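Local coordinates for protein carbohydrate deacetylase Agd3 (Neosartorya fumigata, PDB 6NWZ) that removes N-acetyl groups from the fungal exopolysaccharide galactosaminogalactan, is required for biofilm formation and binds zinc ions, at residues L54-A59 against Q94-T99; P433-L438 against N454-N459; D458-V463 against R491-I496; A625-A630 against P673-L678; I639-P644 against V665-S670. All coordinates share one frame; numbering follows the deposited sequence.

Interaction 1 of 5, residues L54-A59 against Q94-T99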
# COMPACT_ATOMS: atom_id res chain seq x y z
N LEU A 54 -25.16 -1.86 3.62
CA LEU A 54 -26.60 -1.82 3.36
C LEU A 54 -26.84 -1.00 2.10
O LEU A 54 -26.59 0.21 2.09
CB LEU A 54 -27.36 -1.23 4.55
CG LEU A 54 -28.83 -0.90 4.31
CD1 LEU A 54 -29.64 -2.16 4.07
CD2 LEU A 54 -29.40 -0.12 5.48
N LEU A 55 -27.31 -1.65 1.05
CA LEU A 55 -27.59 -0.98 -0.22
C LEU A 55 -29.06 -0.61 -0.28
O LEU A 55 -29.93 -1.45 -0.04
CB LEU A 55 -27.20 -1.86 -1.40
CG LEU A 55 -25.71 -2.20 -1.51
CD1 LEU A 55 -25.39 -2.77 -2.88
CD2 LEU A 55 -24.84 -0.98 -1.24
N VAL A 56 -29.33 0.66 -0.58
CA VAL A 56 -30.69 1.20 -0.58
C VAL A 56 -31.07 1.51 -2.03
O VAL A 56 -30.59 2.50 -2.59
CB VAL A 56 -30.80 2.45 0.30
CG1 VAL A 56 -32.25 2.86 0.45
CG2 VAL A 56 -30.16 2.20 1.66
N PRO A 57 -31.91 0.70 -2.66
CA PRO A 57 -32.39 1.04 -4.00
C PRO A 57 -33.43 2.15 -3.95
O PRO A 57 -33.95 2.50 -2.89
CB PRO A 57 -33.01 -0.28 -4.49
CG PRO A 57 -33.49 -0.92 -3.24
CD PRO A 57 -32.49 -0.56 -2.17
N GLN A 58 -33.74 2.69 -5.13
CA GLN A 58 -34.70 3.78 -5.22
C GLN A 58 -36.07 3.36 -4.69
O GLN A 58 -36.83 4.21 -4.20
CB GLN A 58 -34.81 4.27 -6.66
CG GLN A 58 -35.76 5.44 -6.86
CD GLN A 58 -35.67 6.03 -8.25
OE1 GLN A 58 -34.82 5.64 -9.05
NE2 GLN A 58 -36.54 6.99 -8.54
N ALA A 59 -36.40 2.07 -4.78
CA ALA A 59 -37.67 1.59 -4.25
C ALA A 59 -37.68 1.54 -2.73
O ALA A 59 -38.75 1.44 -2.14
CB ALA A 59 -37.98 0.20 -4.82
N GLN A 94 -34.88 13.16 -3.33
CA GLN A 94 -35.16 12.80 -1.95
C GLN A 94 -34.32 11.60 -1.57
O GLN A 94 -33.88 10.83 -2.42
CB GLN A 94 -36.65 12.48 -1.72
CG GLN A 94 -37.62 13.62 -1.96
CD GLN A 94 -37.48 14.73 -0.94
OE1 GLN A 94 -36.84 14.57 0.10
NE2 GLN A 94 -38.09 15.87 -1.24
N SER A 95 -34.12 11.43 -0.26
CA SER A 95 -33.44 10.24 0.23
C SER A 95 -34.32 9.01 0.06
O SER A 95 -35.53 9.06 0.28
CB SER A 95 -33.08 10.42 1.71
OG SER A 95 -32.62 9.20 2.26
N ALA A 96 -33.70 7.90 -0.35
CA ALA A 96 -34.45 6.66 -0.49
C ALA A 96 -34.83 6.06 0.87
O ALA A 96 -35.69 5.17 0.92
CB ALA A 96 -33.66 5.65 -1.31
N LEU A 97 -34.21 6.52 1.95
CA LEU A 97 -34.63 6.15 3.30
C LEU A 97 -35.70 7.11 3.78
O LEU A 97 -35.59 8.33 3.61
CB LEU A 97 -33.44 6.17 4.26
CG LEU A 97 -32.37 5.08 4.11
CD1 LEU A 97 -31.26 5.26 5.13
CD2 LEU A 97 -32.98 3.69 4.24
N THR A 98 -36.76 6.55 4.38
CA THR A 98 -37.90 7.35 4.79
C THR A 98 -37.54 8.26 5.96
O THR A 98 -36.49 8.12 6.60
CB THR A 98 -39.08 6.45 5.18
OG1 THR A 98 -38.91 5.98 6.53
CG2 THR A 98 -39.17 5.25 4.25
N THR A 99 -38.43 9.21 6.24
CA THR A 99 -38.22 10.10 7.37
C THR A 99 -38.16 9.32 8.68
O THR A 99 -37.32 9.60 9.55
CB THR A 99 -39.33 11.15 7.42
OG1 THR A 99 -39.14 12.09 6.35
CG2 THR A 99 -39.33 11.89 8.74
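Val56 meets Ala96 and Leu97 through methyl groups alone. Its CG1, placed opposite the backbone N by a chi1 of -171°, lies 3.6 Å from Ala96 CB and 3.9 Å from Leu97 CD2; Val56 CG2 also approaches that leucine methyl. The Val56 and Leu97 side chains run at about a right angle, so the leucine lays one branch across both valine tips. Ala96 CB also faces the backbone, 3.5 Å from Pro57 O, and a methyl is enough to fill the place between Val56 and the Pro57 carbonyl.

Behind this layer, Ser95 OG accepts Leu97 N at 3.1 Å, an ST turn that fixes the bend carrying Ala96 and Leu97. The same hydroxyl also bonds Trp102 NE1 and Glu82 O, while Thr98 N-caps helix 99-112 by way of Gln101 N. On the other side, Tyr85 OH binds Val56 O, and Ile30 of strand 22-31 touches both Val56 and Leu97.

The contact joins the exit of strand 51-55 to the exit of strand 93-95 in the CBM87 region, probably a carbohydrate-binding module. With no hydrogen bond between the segments, their cohesion is dispersive and hydrophobic, while polar bonds stay within a segment or run to neighbouring residues.

Interaction 2 of 5, residues P433-L438 against N454-N459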
# COMPACT_ATOMS: atom_id res chain seq x y z
N PRO A 433 12.10 -13.71 -12.64
CA PRO A 433 12.79 -12.89 -13.64
C PRO A 433 11.81 -12.33 -14.66
O PRO A 433 11.16 -13.08 -15.39
CB PRO A 433 13.78 -13.88 -14.28
CG PRO A 433 13.12 -15.22 -14.10
CD PRO A 433 12.34 -15.15 -12.82
N ALA A 434 11.70 -11.00 -14.70
CA ALA A 434 10.72 -10.31 -15.55
C ALA A 434 9.30 -10.79 -15.26
O ALA A 434 8.43 -10.75 -16.13
CB ALA A 434 11.04 -10.48 -17.03
N ILE A 435 9.06 -11.23 -14.02
CA ILE A 435 7.78 -11.78 -13.58
C ILE A 435 7.31 -12.85 -14.57
O ILE A 435 6.22 -12.75 -15.14
CB ILE A 435 6.72 -10.67 -13.41
CG1 ILE A 435 7.34 -9.48 -12.68
CG2 ILE A 435 5.54 -11.17 -12.59
CD1 ILE A 435 7.84 -9.82 -11.29
N THR A 436 8.14 -13.87 -14.78
CA THR A 436 7.84 -14.95 -15.72
C THR A 436 7.81 -16.29 -14.99
O THR A 436 8.36 -16.44 -13.89
CB THR A 436 8.86 -15.00 -16.88
OG1 THR A 436 10.17 -15.31 -16.38
CG2 THR A 436 8.90 -13.67 -17.61
N GLY A 437 7.15 -17.26 -15.61
CA GLY A 437 6.99 -18.57 -15.03
C GLY A 437 5.84 -18.70 -14.05
O GLY A 437 5.61 -19.80 -13.54
N LEU A 438 5.11 -17.62 -13.79
CA LEU A 438 3.99 -17.68 -12.85
C LEU A 438 2.82 -18.49 -13.38
O LEU A 438 1.89 -18.77 -12.62
CB LEU A 438 3.53 -16.26 -12.50
CG LEU A 438 4.42 -15.49 -11.51
CD1 LEU A 438 5.66 -14.90 -12.17
CD2 LEU A 438 3.62 -14.40 -10.82
N ASN A 454 7.01 -18.18 -1.73
CA ASN A 454 6.32 -16.96 -2.12
C ASN A 454 7.16 -16.21 -3.14
O ASN A 454 8.35 -16.50 -3.33
CB ASN A 454 6.04 -16.07 -0.91
CG ASN A 454 7.32 -15.62 -0.24
OD1 ASN A 454 7.97 -14.69 -0.71
ND2 ASN A 454 7.69 -16.30 0.84
N CYS A 455 6.54 -15.22 -3.77
CA CYS A 455 7.25 -14.42 -4.75
C CYS A 455 6.53 -13.07 -4.87
O CYS A 455 5.76 -12.69 -3.99
CB CYS A 455 7.33 -15.15 -6.10
SG CYS A 455 5.79 -15.19 -7.04
N VAL A 456 6.79 -12.38 -5.97
CA VAL A 456 6.21 -11.07 -6.22
C VAL A 456 5.65 -11.07 -7.64
O VAL A 456 6.17 -11.76 -8.52
CB VAL A 456 7.26 -9.95 -6.00
CG1 VAL A 456 8.27 -9.91 -7.14
CG2 VAL A 456 6.59 -8.63 -5.82
N GLY A 457 4.58 -10.32 -7.84
CA GLY A 457 3.89 -10.34 -9.12
C GLY A 457 4.02 -9.06 -9.92
O GLY A 457 5.09 -8.45 -9.96
N ASP A 458 2.93 -8.65 -10.57
CA ASP A 458 2.91 -7.42 -11.36
C ASP A 458 1.49 -6.89 -11.35
O ASP A 458 0.59 -7.51 -11.92
CB ASP A 458 3.38 -7.68 -12.79
CG ASP A 458 3.47 -6.41 -13.61
OD1 ASP A 458 3.39 -5.31 -13.03
OD2 ASP A 458 3.62 -6.51 -14.85
N ASN A 459 1.28 -5.74 -10.70
CA ASN A 459 -0.06 -5.19 -10.55
C ASN A 459 -0.65 -4.66 -11.85
O ASN A 459 -1.82 -4.25 -11.84
CB ASN A 459 -0.06 -4.08 -9.49
CG ASN A 459 -0.02 -4.64 -8.08
OD1 ASN A 459 0.23 -5.83 -7.88
ND2 ASN A 459 -0.27 -3.78 -7.10
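Ile435 carries the contact, and its torsions direct three carbons at one peptide: with chi1 at -44° CG2 stands opposite the backbone N, while CG1 lies beside it and sends CD1 onward. Its backbone is left-handed (phi 50°), and the side chain points to residues 456 to 458. CD1 comes 3.3 Å from Gly457 O and 3.8 Å from Val456 O, with Val456 CG1 4.2 Å away, and CG2 lies against the same Gly457 carbonyl group and 4.1 Å from Asp458 CB. The branched isoleucine therefore covers the Gly457 carbonyl oxygen from one side with CD1, CG1 and CG2.

Leu438 adds a second, looser layer. Its CD2 reaches Cys455 SG at 4.4 Å and Gly457 CA at a similar range, so the sulfur serves here as an apolar surface. No hydrogen bond crosses between the segments. Polar bonds instead shape the loop: Thr436 OG1 donates to Pro433 O at 2.6 Å, in the carbonyl plane, and accepts from Gln395 N, while Gly437, at a positive phi that suits a residue without CB, gives its N to Asn396 OD1.

The loop lies near two metal sites: the Ile435 side chain is about 5 Å from a bound zinc ion and about 6 Å from the side chains of Asp255, which binds one zinc ion with His546, and His388, which binds another with Asp256 and His392. An apolar loop residue close to the C-terminal ends of parallel strands, next to Asp and His zinc ligands, is consistent with the barrel-like fold of polysaccharide deacetylases.

Interaction 3 of 5, residues D458-V463 against R491-I496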
# COMPACT_ATOMS: atom_id res chain seq x y z
N ASP A 458 2.93 -8.65 -10.57
CA ASP A 458 2.91 -7.42 -11.36
C ASP A 458 1.49 -6.89 -11.35
O ASP A 458 0.59 -7.51 -11.92
CB ASP A 458 3.38 -7.68 -12.79
CG ASP A 458 3.47 -6.41 -13.61
OD1 ASP A 458 3.39 -5.31 -13.03
OD2 ASP A 458 3.62 -6.51 -14.85
N ASN A 459 1.28 -5.74 -10.70
CA ASN A 459 -0.06 -5.19 -10.55
C ASN A 459 -0.65 -4.66 -11.85
O ASN A 459 -1.82 -4.25 -11.84
CB ASN A 459 -0.06 -4.08 -9.49
CG ASN A 459 -0.02 -4.64 -8.08
OD1 ASN A 459 0.23 -5.83 -7.88
ND2 ASN A 459 -0.27 -3.78 -7.10
N THR A 460 0.10 -4.64 -12.96
CA THR A 460 -0.49 -4.32 -14.25
C THR A 460 -1.15 -5.52 -14.91
O THR A 460 -1.82 -5.36 -15.93
CB THR A 460 0.58 -3.74 -15.20
OG1 THR A 460 1.51 -4.77 -15.56
CG2 THR A 460 1.34 -2.60 -14.54
N ARG A 461 -0.98 -6.71 -14.34
CA ARG A 461 -1.57 -7.94 -14.87
C ARG A 461 -2.62 -8.44 -13.88
O ARG A 461 -2.27 -9.08 -12.88
CB ARG A 461 -0.49 -9.00 -15.10
CG ARG A 461 0.60 -8.55 -16.08
CD ARG A 461 1.88 -9.35 -15.92
NE ARG A 461 1.70 -10.76 -16.20
CZ ARG A 461 2.66 -11.67 -16.07
NH1 ARG A 461 3.87 -11.30 -15.66
NH2 ARG A 461 2.42 -12.95 -16.35
N PRO A 462 -3.91 -8.17 -14.12
CA PRO A 462 -4.94 -8.55 -13.13
C PRO A 462 -4.96 -10.04 -12.80
O PRO A 462 -5.43 -10.41 -11.72
CB PRO A 462 -6.24 -8.12 -13.81
CG PRO A 462 -5.83 -7.03 -14.75
CD PRO A 462 -4.47 -7.43 -15.25
N VAL A 463 -4.46 -10.90 -13.69
CA VAL A 463 -4.40 -12.33 -13.41
C VAL A 463 -3.58 -12.63 -12.17
O VAL A 463 -3.79 -13.67 -11.52
CB VAL A 463 -3.83 -13.07 -14.64
CG1 VAL A 463 -4.10 -14.57 -14.54
CG2 VAL A 463 -4.42 -12.50 -15.92
N ARG A 491 2.83 -6.06 -6.40
CA ARG A 491 3.90 -5.08 -6.54
C ARG A 491 3.51 -4.06 -7.60
O ARG A 491 3.00 -4.42 -8.66
CB ARG A 491 5.24 -5.74 -6.93
CG ARG A 491 6.44 -4.78 -6.89
CD ARG A 491 7.78 -5.51 -6.96
NE ARG A 491 8.10 -5.98 -8.31
CZ ARG A 491 9.30 -6.42 -8.69
NH1 ARG A 491 9.48 -6.82 -9.94
NH2 ARG A 491 10.31 -6.45 -7.83
N TRP A 492 3.78 -2.79 -7.30
CA TRP A 492 3.49 -1.69 -8.20
C TRP A 492 4.62 -1.46 -9.19
O TRP A 492 5.80 -1.64 -8.87
CB TRP A 492 3.24 -0.41 -7.41
CG TRP A 492 2.05 -0.47 -6.49
CD1 TRP A 492 2.05 -0.39 -5.13
CD2 TRP A 492 0.67 -0.62 -6.88
NE1 TRP A 492 0.77 -0.48 -4.64
CE2 TRP A 492 -0.09 -0.62 -5.70
CE3 TRP A 492 0.02 -0.76 -8.11
CZ2 TRP A 492 -1.48 -0.75 -5.71
CZ3 TRP A 492 -1.35 -0.89 -8.12
CH2 TRP A 492 -2.09 -0.88 -6.93
N ALA A 493 4.25 -1.05 -10.40
CA ALA A 493 5.19 -0.59 -11.40
C ALA A 493 5.16 0.93 -11.47
O ALA A 493 4.15 1.56 -11.16
CB ALA A 493 4.87 -1.19 -12.78
N THR A 494 6.28 1.51 -11.87
CA THR A 494 6.42 2.96 -11.95
C THR A 494 6.88 3.35 -13.34
O THR A 494 7.29 2.51 -14.14
CB THR A 494 7.41 3.48 -10.90
OG1 THR A 494 8.72 2.97 -11.19
CG2 THR A 494 7.00 3.03 -9.51
N ARG A 495 6.79 4.65 -13.62
CA ARG A 495 7.31 5.21 -14.87
C ARG A 495 8.83 5.36 -14.85
O ARG A 495 9.40 5.87 -15.83
CB ARG A 495 6.65 6.56 -15.14
CG ARG A 495 5.17 6.45 -15.47
CD ARG A 495 4.43 7.76 -15.28
NE ARG A 495 2.99 7.59 -15.46
CZ ARG A 495 2.16 7.22 -14.49
NH1 ARG A 495 2.62 6.98 -13.27
NH2 ARG A 495 0.86 7.09 -14.75
N ILE A 496 9.49 4.94 -13.78
CA ILE A 496 10.94 4.76 -13.78
C ILE A 496 11.21 3.40 -14.39
O ILE A 496 11.17 2.37 -13.70
CB ILE A 496 11.53 4.88 -12.36
CG1 ILE A 496 11.02 6.15 -11.67
CG2 ILE A 496 13.04 4.86 -12.41
CD1 ILE A 496 11.38 7.43 -12.41
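Asn459 N donates to Arg491 O at 3.0 Å and pairs the two segments here. The asparagine answers with its side chain: Asn459 OD1 accepts Arg491 N, also at 3.0 Å, from a donor 59° out of the amide carbonyl plane and so not on a lone pair. One residue thereby bonds both the N-H and the C=O of Arg491, mimicking a strand neighbour where strand 454-456 has already ended.

The other arm of the amide is used as well. With chi1 at -77° CG lies beside the backbone N, and ND2 comes to rest 3.0 Å above the plane of the Trp492 ring, displaced toward its rim, with Trp492 CE3 at 3.2 Å. Amide and ring planes stand 83° apart, so the amide meets the indole on end and does not stack. Asp541 OD2 takes a hydrogen bond from the same ND2 and helps fix the amide's rotation.

A type I turn from Asp458 to Arg461, closed by Arg461 N to Asp458 O at 3.0 Å, presents Asn459. Within the same turn Thr460 CG2 lies 4.2 Å from Ala493 CB.

Each strand residue also serves a metal site: Arg491 NH2 bonds Gln253 OE1 and makes a salt bridge with Asp255, a zinc ligand, while the Trp492 ring stacks on His534, a ligand of another zinc ion. Since Asn459 uses its backbone N and both amide heteroatoms, it probably steadies, from one layer further out, the second-shell Arg491 and Trp492.

Interaction 4 of 5, residues A625-A630 against P673-L678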
# COMPACT_ATOMS: atom_id res chain seq x y z
N ALA A 625 -14.01 -0.09 28.52
CA ALA A 625 -13.35 -1.36 28.22
C ALA A 625 -13.75 -1.82 26.83
O ALA A 625 -14.71 -1.34 26.24
CB ALA A 625 -13.69 -2.43 29.26
N VAL A 626 -12.98 -2.79 26.31
CA VAL A 626 -13.24 -3.42 25.03
C VAL A 626 -13.04 -4.92 25.17
O VAL A 626 -12.32 -5.40 26.05
CB VAL A 626 -12.35 -2.87 23.89
CG1 VAL A 626 -12.69 -1.43 23.60
CG2 VAL A 626 -10.88 -3.00 24.27
N THR A 627 -13.69 -5.68 24.28
CA THR A 627 -13.60 -7.13 24.27
C THR A 627 -13.37 -7.60 22.84
O THR A 627 -14.11 -7.22 21.93
CB THR A 627 -14.87 -7.78 24.84
OG1 THR A 627 -15.02 -7.40 26.21
CG2 THR A 627 -14.79 -9.30 24.75
N VAL A 628 -12.35 -8.44 22.65
CA VAL A 628 -12.00 -8.99 21.35
C VAL A 628 -12.63 -10.36 21.22
O VAL A 628 -12.54 -11.19 22.13
CB VAL A 628 -10.47 -9.08 21.18
CG1 VAL A 628 -10.13 -9.66 19.83
CG2 VAL A 628 -9.84 -7.72 21.37
N THR A 629 -13.27 -10.61 20.07
CA THR A 629 -13.93 -11.88 19.82
C THR A 629 -13.68 -12.31 18.39
O THR A 629 -13.27 -11.52 17.54
CB THR A 629 -15.44 -11.79 20.07
OG1 THR A 629 -15.96 -10.66 19.37
CG2 THR A 629 -15.74 -11.65 21.55
N ALA A 630 -13.95 -13.59 18.13
CA ALA A 630 -13.88 -14.16 16.79
C ALA A 630 -14.74 -15.41 16.77
O ALA A 630 -15.32 -15.79 17.79
CB ALA A 630 -12.43 -14.45 16.38
N PRO A 673 -12.69 -15.01 25.00
CA PRO A 673 -12.56 -13.63 24.53
C PRO A 673 -11.75 -12.80 25.51
O PRO A 673 -11.85 -12.96 26.73
CB PRO A 673 -14.01 -13.15 24.46
CG PRO A 673 -14.71 -13.94 25.52
CD PRO A 673 -14.03 -15.29 25.56
N VAL A 674 -10.93 -11.91 24.97
CA VAL A 674 -10.03 -11.08 25.76
C VAL A 674 -10.65 -9.71 25.96
O VAL A 674 -11.28 -9.17 25.04
CB VAL A 674 -8.64 -10.98 25.09
CG1 VAL A 674 -7.67 -10.22 25.98
CG2 VAL A 674 -8.11 -12.37 24.76
N THR A 675 -10.48 -9.15 27.16
CA THR A 675 -11.03 -7.85 27.51
C THR A 675 -9.93 -6.95 28.07
O THR A 675 -9.11 -7.39 28.88
CB THR A 675 -12.17 -7.98 28.53
OG1 THR A 675 -13.29 -8.62 27.91
CG2 THR A 675 -12.60 -6.62 29.06
N PHE A 676 -9.91 -5.70 27.62
CA PHE A 676 -8.95 -4.70 28.05
C PHE A 676 -9.67 -3.54 28.72
O PHE A 676 -10.71 -3.09 28.23
CB PHE A 676 -8.11 -4.18 26.88
CG PHE A 676 -7.29 -5.23 26.19
CD1 PHE A 676 -7.83 -5.98 25.16
CD2 PHE A 676 -5.98 -5.47 26.57
CE1 PHE A 676 -7.08 -6.96 24.53
CE2 PHE A 676 -5.23 -6.45 25.95
CZ PHE A 676 -5.78 -7.19 24.92
N THR A 677 -9.12 -3.07 29.83
CA THR A 677 -9.68 -1.93 30.56
C THR A 677 -8.90 -0.67 30.21
O THR A 677 -7.67 -0.63 30.34
CB THR A 677 -9.62 -2.18 32.07
OG1 THR A 677 -10.59 -3.17 32.42
CG2 THR A 677 -9.92 -0.90 32.83
N LEU A 678 -9.62 0.36 29.76
CA LEU A 678 -8.98 1.63 29.43
C LEU A 678 -8.47 2.30 30.70
O LEU A 678 -9.21 2.47 31.67
CB LEU A 678 -9.97 2.54 28.70
CG LEU A 678 -9.97 2.53 27.18
CD1 LEU A 678 -10.00 1.12 26.62
CD2 LEU A 678 -11.17 3.33 26.67
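Strands 625-629 and 674-678 form an antiparallel strand pair in the C-terminal domain, their N-to-C directions 161° apart, with strand 622-629 also pairing with 613-618. Val626 and Phe676 make a hydrogen-bonded pair through Val626 N to Phe676 O at 3.0 Å and Phe676 N to Val626 O at 2.9 Å. In the next such pair Val628 N bonds Val674 O at 2.7 Å, but the return bond from Val674 N to Val628 O is long and weak.

The two faces differ sharply in chemistry. Val626, Val628, Val674 and Phe676 point to one side, where Val626 CG2 lies 4.0 Å from Phe676 CB and Val628 CG2 meets the edge of the phenyl ring near CE1. This apolar face packs on strands 639-643 and 663-667, touching Phe643, Val641 and Val667; beta-branched valines suit both the extended chain and the tight interior.

Ala625, Thr627, Thr675 and Thr677 occupy the more exposed face, as small or hydroxylated residues can. At the Thr629 end Pro673, which has no N-H to give, sets its CB 3.7 Å from Thr629 CG2. Midway along, in the non-hydrogen-bonded pair, both threonines hold OG1 beside their own backbone N (chi1 -62° and -68°), which brings Thr627 OG1 and Thr675 OG1 together in a 2.7 Å hydrogen bond.

Interaction 5 of 5, residues I639-P644 against V665-S670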
# COMPACT_ATOMS: atom_id res chain seq x y z
N ILE A 639 -5.27 -10.89 16.51
CA ILE A 639 -6.20 -9.86 16.05
C ILE A 639 -5.65 -8.51 16.48
O ILE A 639 -5.44 -8.29 17.69
CB ILE A 639 -7.61 -10.08 16.62
CG1 ILE A 639 -8.09 -11.51 16.37
CG2 ILE A 639 -8.59 -9.09 16.01
CD1 ILE A 639 -8.05 -11.92 14.92
N PRO A 640 -5.42 -7.57 15.56
CA PRO A 640 -4.93 -6.25 15.96
C PRO A 640 -6.04 -5.41 16.57
O PRO A 640 -7.19 -5.44 16.14
CB PRO A 640 -4.45 -5.65 14.64
CG PRO A 640 -5.31 -6.30 13.61
CD PRO A 640 -5.57 -7.70 14.10
N VAL A 641 -5.67 -4.64 17.60
CA VAL A 641 -6.58 -3.71 18.27
C VAL A 641 -5.85 -2.40 18.47
O VAL A 641 -4.76 -2.37 19.06
CB VAL A 641 -7.09 -4.27 19.62
CG1 VAL A 641 -8.12 -3.32 20.23
CG2 VAL A 641 -7.68 -5.65 19.43
N THR A 642 -6.44 -1.31 17.98
CA THR A 642 -5.83 0.01 18.04
C THR A 642 -6.44 0.80 19.19
O THR A 642 -7.67 0.93 19.29
CB THR A 642 -6.03 0.75 16.71
OG1 THR A 642 -5.36 0.03 15.67
CG2 THR A 642 -5.50 2.17 16.79
N PHE A 643 -5.58 1.32 20.07
CA PHE A 643 -6.00 2.04 21.27
C PHE A 643 -5.62 3.51 21.18
O PHE A 643 -4.45 3.82 20.92
CB PHE A 643 -5.35 1.42 22.52
CG PHE A 643 -5.95 0.11 22.93
CD1 PHE A 643 -5.48 -1.08 22.40
CD2 PHE A 643 -6.98 0.07 23.85
CE1 PHE A 643 -6.03 -2.29 22.79
CE2 PHE A 643 -7.54 -1.13 24.24
CZ PHE A 643 -7.06 -2.31 23.70
N PRO A 644 -6.57 4.43 21.40
CA PRO A 644 -6.21 5.85 21.49
C PRO A 644 -5.80 6.24 22.90
O PRO A 644 -5.19 7.29 23.13
CB PRO A 644 -7.51 6.55 21.07
CG PRO A 644 -8.58 5.62 21.58
CD PRO A 644 -8.02 4.21 21.50
N VAL A 665 -2.30 -3.49 19.63
CA VAL A 665 -2.12 -4.69 20.44
C VAL A 665 -2.57 -5.89 19.61
O VAL A 665 -3.72 -5.94 19.14
CB VAL A 665 -2.91 -4.61 21.76
CG1 VAL A 665 -2.77 -5.90 22.55
CG2 VAL A 665 -2.43 -3.43 22.59
N TRP A 666 -1.66 -6.84 19.40
CA TRP A 666 -1.95 -8.06 18.65
C TRP A 666 -2.47 -9.11 19.64
O TRP A 666 -1.70 -9.74 20.36
CB TRP A 666 -0.72 -8.55 17.89
CG TRP A 666 -0.30 -7.58 16.82
CD1 TRP A 666 0.63 -6.59 16.93
CD2 TRP A 666 -0.83 -7.49 15.49
NE1 TRP A 666 0.73 -5.89 15.75
CE2 TRP A 666 -0.16 -6.43 14.85
CE3 TRP A 666 -1.80 -8.20 14.78
CZ2 TRP A 666 -0.43 -6.06 13.53
CZ3 TRP A 666 -2.06 -7.84 13.47
CH2 TRP A 666 -1.38 -6.78 12.86
N VAL A 667 -3.79 -9.28 19.67
CA VAL A 667 -4.45 -10.12 20.66
C VAL A 667 -4.61 -11.52 20.11
O VAL A 667 -5.32 -11.74 19.12
CB VAL A 667 -5.81 -9.53 21.06
CG1 VAL A 667 -6.39 -10.30 22.24
CG2 VAL A 667 -5.67 -8.05 21.38
N GLN A 668 -3.96 -12.49 20.76
CA GLN A 668 -4.01 -13.89 20.35
C GLN A 668 -5.20 -14.56 21.04
O GLN A 668 -5.17 -14.79 22.25
CB GLN A 668 -2.70 -14.60 20.69
CG GLN A 668 -2.59 -16.00 20.10
CD GLN A 668 -2.71 -16.01 18.59
OE1 GLN A 668 -1.88 -15.43 17.89
NE2 GLN A 668 -3.75 -16.66 18.08
N LEU A 669 -6.24 -14.87 20.27
CA LEU A 669 -7.41 -15.55 20.79
C LEU A 669 -7.18 -17.06 20.78
O LEU A 669 -6.65 -17.61 19.81
CB LEU A 669 -8.66 -15.20 19.99
CG LEU A 669 -9.07 -13.73 19.98
CD1 LEU A 669 -10.41 -13.55 19.27
CD2 LEU A 669 -9.13 -13.17 21.39
N SER A 670 -7.59 -17.72 21.87
CA SER A 670 -7.33 -19.15 22.02
C SER A 670 -8.54 -19.92 22.54
O SER A 670 -8.38 -21.04 23.04
CB SER A 670 -6.16 -19.38 22.98
OG SER A 670 -5.01 -18.66 22.55
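Strand 639-643 is an outer strand of a three-stranded antiparallel sheet in the C-terminal domain, and here it pairs with the central strand 663-667. Ile639 and Val667 form one hydrogen-bonded pair, with Ile639 N to Val667 O at 2.7 Å and Val667 N to Ile639 O at 2.8 Å. Val641 and Val665 form the other, again with bonds in both directions. Between them Pro640 sits opposite Trp666 in a non-hydrogen-bonded pair, the place where a proline costs the pairing nothing because no N-H is wanted there.

Pro640 also uses its ring. Its CB stands 3.7 Å from the centroid of the six-membered ring of Trp666, 21° off the normal, a CH-pi contact over the face but displaced toward the rim at CZ3. A chi1 of -65° holds the indole beside its own backbone N and lets it reach back over the proline. Outside the pair, Glu656 OE1 bonds Trp666 NE1 and His245 meets the indole edge-to-face, which probably help to hold its orientation.

On the opposite face the side chains are aliphatic or aromatic. Val641 CG2 touches Val667 CG2 at 3.7 Å, Val665 CG2 lies against Phe643 CE1 at 3.8 Å, and Ile639 CG1 approaches Leu669 CD1 at 4.2 Å. This face turns to strands 622-629 and 674-683, while Arg607 of helix 594-607 touches both Pro640 and Trp666 on the other.

The chemistry is therefore divided: backbone bonds fix the register, the face with Trp666 offers a polarisable ring to proline C-H groups, and the other face buries hydrocarbon between two sheets.

In the fold
From the N terminus, interaction 1 comes first, closing a 34-residue, helix-free excursion in the CBM87 region, at least 35 Å, centre to centre, from every other contact. Interaction 2 then closes a short loop containing helix 441-449 and ties loop 433-438 to strand 454-456 of the deacetylase domain. Interaction 3 starts where it ends, sharing Asp458 and Asn459, and closes a 27-residue loop onto the neighbouring strand 487-492; the two touch through Ile435 O and Arg461 NH1. In the C-terminal domain interaction 4 spans the chain from 625-630 to 673-678, and interaction 5 nests within that span. Their centres are 9 Å apart, and Val628 against Val641 helps pack the two sheets face to face.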